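Local structure of outer membrane protein YopM (Yersinia pestis, 1JL5) at residues I200-N204 with N205-K209; D212-L215 with S216-S219. The protein is a leucine-rich-repeat effector and virulence factor that probably alters host cell physiology and promotes bacterial survival in host tissues. All coordinates share one frame; numbering follows the deposited sequence.

How the interactions relate
Both contacts lie on successive parts of the chain from strand 199-201 to strand 219-221, their centres about 15 Å apart. Interaction 1 is the asparagine-held bend that leaves strand 199-201; interaction 2, residues 212-219, is the beta turn that brings the chain round to strand 219-221 and spans the boundary between LRR 7 and LRR 8. They meet where strand 199-201 runs beside the start of strand 219-221 and the loop before it: I200 N lies 2.8 Å from S219 O, a probable hydrogen bond, and I200 CG1 packs 3.4 Å from L217 CD1. The N204 side chain lies about 8 Å from a bound calcium ion, whereas interaction 2 is remote from the calcium-binding residues.

Interaction 1 of 2, residues I200-N204 with N205-K209; sequences IYADN and NSLKK
A202 and N205 hold the bend that follows strand 199-201 in LRR 7, where N205 occupies the asparagine position of the leucine-rich-repeat motif and pins the bend by its side-chain amide. Along the side chain of N205, CB sits 3.5 Å from A202 O, CG comes up against the carbonyl of N204, and the amide then splits its two ends between neighbours. ND2 reaches back to A202 O at 2.7 Å with an almost straight N-H...O angle of 178°. The oxygen lies in the amide plane of N205, but the donor stands well above the A202 carbonyl plane, 69° out of it. With chi1 at -82°, CG lies beside the backbone N, which turns the amide back into the bend, toward A202 O. ND2 also donates to A180 O of the preceding repeat, and OD1 accepts from L185 N, so both polar ends of this buried group are satisfied. On the following side, N225 repeats the pattern by donating ND2 to A202 O, making an asparagine ladder from coil to coil. L207, buried, brings CD1 to 3.6 Å from A202 CB, beside the A202 carbonyl. At the outer corner of the bend, D203 and N204 are joined side chain to side chain: N204 ND2 donates to D203 OD2 at 2.7 Å, meeting it on the anti side of the carboxylate.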
loop_
_atom_site.group_PDB
_atom_site.type_symbol
_atom_site.label_atom_id
_atom_site.label_comp_id
_atom_site.label_asym_id
_atom_site.label_seq_id
_atom_site.Cartn_x
_atom_site.Cartn_y
_atom_site.Cartn_z
ATOM N N ILE A 200 -24.094 -12.659 -16.383
ATOM C CA ILE A 200 -22.988 -13.450 -16.874
ATOM C C ILE A 200 -21.710 -12.900 -16.284
ATOM O O ILE A 200 -21.412 -11.713 -16.412
ATOM C CB ILE A 200 -22.828 -13.365 -18.400
ATOM C CG1 ILE A 200 -24.068 -13.908 -19.101
ATOM C CG2 ILE A 200 -21.579 -14.137 -18.826
ATOM C CD1 ILE A 200 -24.037 -13.681 -20.596
ATOM N N TYR A 201 -20.970 -13.766 -15.616
ATOM C CA TYR A 201 -19.687 -13.392 -15.067
ATOM C C TYR A 201 -18.765 -14.315 -15.822
ATOM O O TYR A 201 -18.850 -15.537 -15.696
ATOM C CB TYR A 201 -19.623 -13.657 -13.566
ATOM C CG TYR A 201 -20.528 -12.750 -12.780
ATOM C CD1 TYR A 201 -21.901 -12.971 -12.740
ATOM C CD2 TYR A 201 -20.017 -11.646 -12.102
ATOM C CE1 TYR A 201 -22.746 -12.113 -12.047
ATOM C CE2 TYR A 201 -20.855 -10.781 -11.406
ATOM C CZ TYR A 201 -22.218 -11.024 -11.384
ATOM O OH TYR A 201 -23.055 -10.179 -10.699
ATOM N N ALA A 202 -17.921 -13.727 -16.656
ATOM C CA ALA A 202 -16.991 -14.495 -17.454
ATOM C C ALA A 202 -15.684 -13.729 -17.462
ATOM O O ALA A 202 -14.854 -13.888 -18.346
ATOM C CB ALA A 202 -17.526 -14.658 -18.866
ATOM N N ASP A 203 -15.519 -12.876 -16.464
ATOM C CA ASP A 203 -14.305 -12.097 -16.338
ATOM C C ASP A 203 -13.159 -13.058 -16.089
ATOM O O ASP A 203 -13.372 -14.225 -15.749
ATOM C CB ASP A 203 -14.409 -11.157 -15.147
ATOM C CG ASP A 203 -14.734 -11.897 -13.869
ATOM O OD1 ASP A 203 -15.844 -12.464 -13.784
ATOM O OD2 ASP A 203 -13.881 -11.930 -12.963
ATOM N N ASN A 204 -11.940 -12.565 -16.255
ATOM C CA ASN A 204 -10.767 -13.375 -16.004
ATOM C C ASN A 204 -10.786 -14.705 -16.718
ATOM O O ASN A 204 -10.685 -15.765 -16.111
ATOM C CB ASN A 204 -10.623 -13.584 -14.508
ATOM C CG ASN A 204 -10.239 -12.317 -13.806
ATOM O OD1 ASN A 204 -9.083 -11.911 -13.849
ATOM N ND2 ASN A 204 -11.209 -11.663 -13.174
ATOM N N ASN A 205 -10.931 -14.624 -18.027
ATOM C CA ASN A 205 -10.918 -15.783 -18.882
ATOM C C ASN A 205 -10.096 -15.304 -20.045
ATOM O O ASN A 205 -9.439 -14.284 -19.936
ATOM C CB ASN A 205 -12.336 -16.143 -19.295
ATOM C CG ASN A 205 -13.035 -16.949 -18.237
ATOM O OD1 ASN A 205 -12.621 -18.067 -17.945
ATOM N ND2 ASN A 205 -14.083 -16.388 -17.641
ATOM N N SER A 206 -10.107 -16.024 -21.151
ATOM C CA SER A 206 -9.343 -15.569 -22.295
ATOM C C SER A 206 -10.292 -15.384 -23.446
ATOM O O SER A 206 -10.008 -15.758 -24.579
ATOM C CB SER A 206 -8.244 -16.572 -22.633
ATOM O OG SER A 206 -7.253 -16.534 -21.620
ATOM N N LEU A 207 -11.440 -14.800 -23.138
ATOM C CA LEU A 207 -12.441 -14.552 -24.155
ATOM C C LEU A 207 -11.931 -13.440 -25.057
ATOM O O LEU A 207 -11.508 -12.387 -24.582
ATOM C CB LEU A 207 -13.754 -14.129 -23.503
ATOM C CG LEU A 207 -14.354 -15.139 -22.525
ATOM C CD1 LEU A 207 -15.632 -14.569 -21.929
ATOM C CD2 LEU A 207 -14.637 -16.452 -23.251
ATOM N N LYS A 208 -11.940 -13.695 -26.359
ATOM C CA LYS A 208 -11.512 -12.692 -27.315
ATOM C C LYS A 208 -12.786 -11.982 -27.725
ATOM O O LYS A 208 -12.776 -10.804 -28.081
ATOM C CB LYS A 208 -10.847 -13.328 -28.529
ATOM C CG LYS A 208 -9.490 -13.926 -28.236
ATOM C CD LYS A 208 -8.779 -14.271 -29.526
ATOM C CE LYS A 208 -7.397 -14.836 -29.266
ATOM N NZ LYS A 208 -6.671 -15.096 -30.543
ATOM N N LYS A 209 -13.887 -12.719 -27.659
ATOM C CA LYS A 209 -15.185 -12.173 -28.001
ATOM C C LYS A 209 -16.223 -12.749 -27.070
ATOM O O LYS A 209 -16.023 -13.790 -26.463
ATOM C CB LYS A 209 -15.553 -12.534 -29.446
ATOM C CG LYS A 209 -14.610 -11.946 -30.483
ATOM C CD LYS A 209 -15.086 -12.217 -31.908
ATOM C CE LYS A 209 -14.137 -11.586 -32.923
ATOM N NZ LYS A 209 -14.587 -11.790 -34.327
#

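Interaction 2 of 2, residues D212-L215 with S216-S219; sequences DLPL and SLES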
loop_
_atom_site.group_PDB
_atom_site.type_symbol
_atom_site.label_atom_id
_atom_site.label_comp_id
_atom_site.label_asym_id
_atom_site.label_seq_id
_atom_site.Cartn_x
_atom_site.Cartn_y
_atom_site.Cartn_z
ATOM N N ASP A 212 -23.143 -13.274 -28.754
ATOM C CA ASP A 212 -24.160 -12.243 -28.727
ATOM C C ASP A 212 -24.870 -12.470 -27.408
ATOM O O ASP A 212 -25.057 -13.606 -26.982
ATOM C CB ASP A 212 -25.121 -12.385 -29.903
ATOM C CG ASP A 212 -24.464 -12.039 -31.218
ATOM O OD1 ASP A 212 -23.762 -11.010 -31.261
ATOM O OD2 ASP A 212 -24.646 -12.783 -32.202
ATOM N N LEU A 213 -25.248 -11.387 -26.753
ATOM C CA LEU A 213 -25.879 -11.487 -25.459
ATOM C C LEU A 213 -27.381 -11.667 -25.525
ATOM O O LEU A 213 -28.045 -11.157 -26.426
ATOM C CB LEU A 213 -25.524 -10.251 -24.636
ATOM C CG LEU A 213 -24.014 -9.978 -24.611
ATOM C CD1 LEU A 213 -23.724 -8.746 -23.770
ATOM C CD2 LEU A 213 -23.281 -11.198 -24.058
ATOM N N PRO A 214 -27.937 -12.411 -24.559
ATOM C CA PRO A 214 -29.375 -12.658 -24.504
ATOM C C PRO A 214 -30.118 -11.394 -24.119
ATOM O O PRO A 214 -29.654 -10.603 -23.297
ATOM C CB PRO A 214 -29.493 -13.743 -23.444
ATOM C CG PRO A 214 -28.388 -13.391 -22.502
ATOM C CD PRO A 214 -27.247 -13.091 -23.449
ATOM N N LEU A 215 -31.277 -11.209 -24.729
ATOM C CA LEU A 215 -32.114 -10.055 -24.471
ATOM C C LEU A 215 -32.355 -9.893 -22.977
ATOM O O LEU A 215 -32.531 -8.787 -22.475
ATOM C CB LEU A 215 -33.454 -10.242 -25.178
ATOM C CG LEU A 215 -34.497 -9.151 -24.966
ATOM C CD1 LEU A 215 -34.052 -7.899 -25.698
ATOM C CD2 LEU A 215 -35.852 -9.623 -25.487
ATOM N N SER A 216 -32.372 -11.009 -22.269
ATOM C CA SER A 216 -32.626 -10.991 -20.838
ATOM C C SER A 216 -31.456 -10.508 -19.998
ATOM O O SER A 216 -31.638 -10.145 -18.839
ATOM C CB SER A 216 -33.010 -12.392 -20.375
ATOM O OG SER A 216 -31.996 -13.311 -20.732
ATOM N N LEU A 217 -30.260 -10.493 -20.575
ATOM C CA LEU A 217 -29.078 -10.097 -19.817
ATOM C C LEU A 217 -29.220 -8.759 -19.113
ATOM O O LEU A 217 -29.550 -7.748 -19.719
ATOM C CB LEU A 217 -27.844 -10.066 -20.723
ATOM C CG LEU A 217 -26.517 -10.168 -19.962
ATOM C CD1 LEU A 217 -26.461 -11.525 -19.254
ATOM C CD2 LEU A 217 -25.347 -10.022 -20.916
ATOM N N GLU A 218 -28.972 -8.761 -17.814
ATOM C CA GLU A 218 -29.055 -7.538 -17.042
ATOM C C GLU A 218 -27.653 -7.147 -16.643
ATOM O O GLU A 218 -27.356 -5.983 -16.383
ATOM C CB GLU A 218 -29.889 -7.760 -15.789
ATOM C CG GLU A 218 -31.241 -8.373 -16.073
ATOM C CD GLU A 218 -32.127 -8.373 -14.858
ATOM O OE1 GLU A 218 -31.601 -8.592 -13.748
ATOM O OE2 GLU A 218 -33.347 -8.162 -15.011
ATOM N N SER A 219 -26.780 -8.136 -16.614
ATOM C CA SER A 219 -25.425 -7.880 -16.205
ATOM C C SER A 219 -24.424 -8.808 -16.846
ATOM O O SER A 219 -24.656 -10.011 -16.983
ATOM C CB SER A 219 -25.332 -8.004 -14.685
ATOM O OG SER A 219 -24.032 -7.693 -14.238
HETATM O O HOH W 1 -30.927 -6.876 -21.905
#
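P214 to L217 form a type I beta turn, closed by L217 N donating to P214 O at 2.8 Å. A water donates to L215 O, at 2.6 Å, and to L217 O, on the face of the turn opposite the S216 side chain. L217 swings inward with CG anti to its backbone N (chi1 -159°), which carries CD2 over the side chain of L213. CD2 rests 3.5 Å from L213 CD1 and also touches L213 CB, the two leucines crossing at a slant. The proline ring meets the base of the same side chain through CG, P214 CG being 3.8 Å from L217 CB. S216 OG passes near P214 CB at 3.7 Å, but its main polar partner is L197 O of the preceding coil, to which it is hydrogen-bonded. L215, at the exposed corner, has its CB bond directed away from 216-219, and its side chain touches P237 of the next coil. The turn thus joins LRR 7 to LRR 8 in the solenoid: L213 packs on P231 and L236 of the next coil, while beyond L217 the chain enters strand 219-221, which runs parallel between strands 199-201 and 241-243.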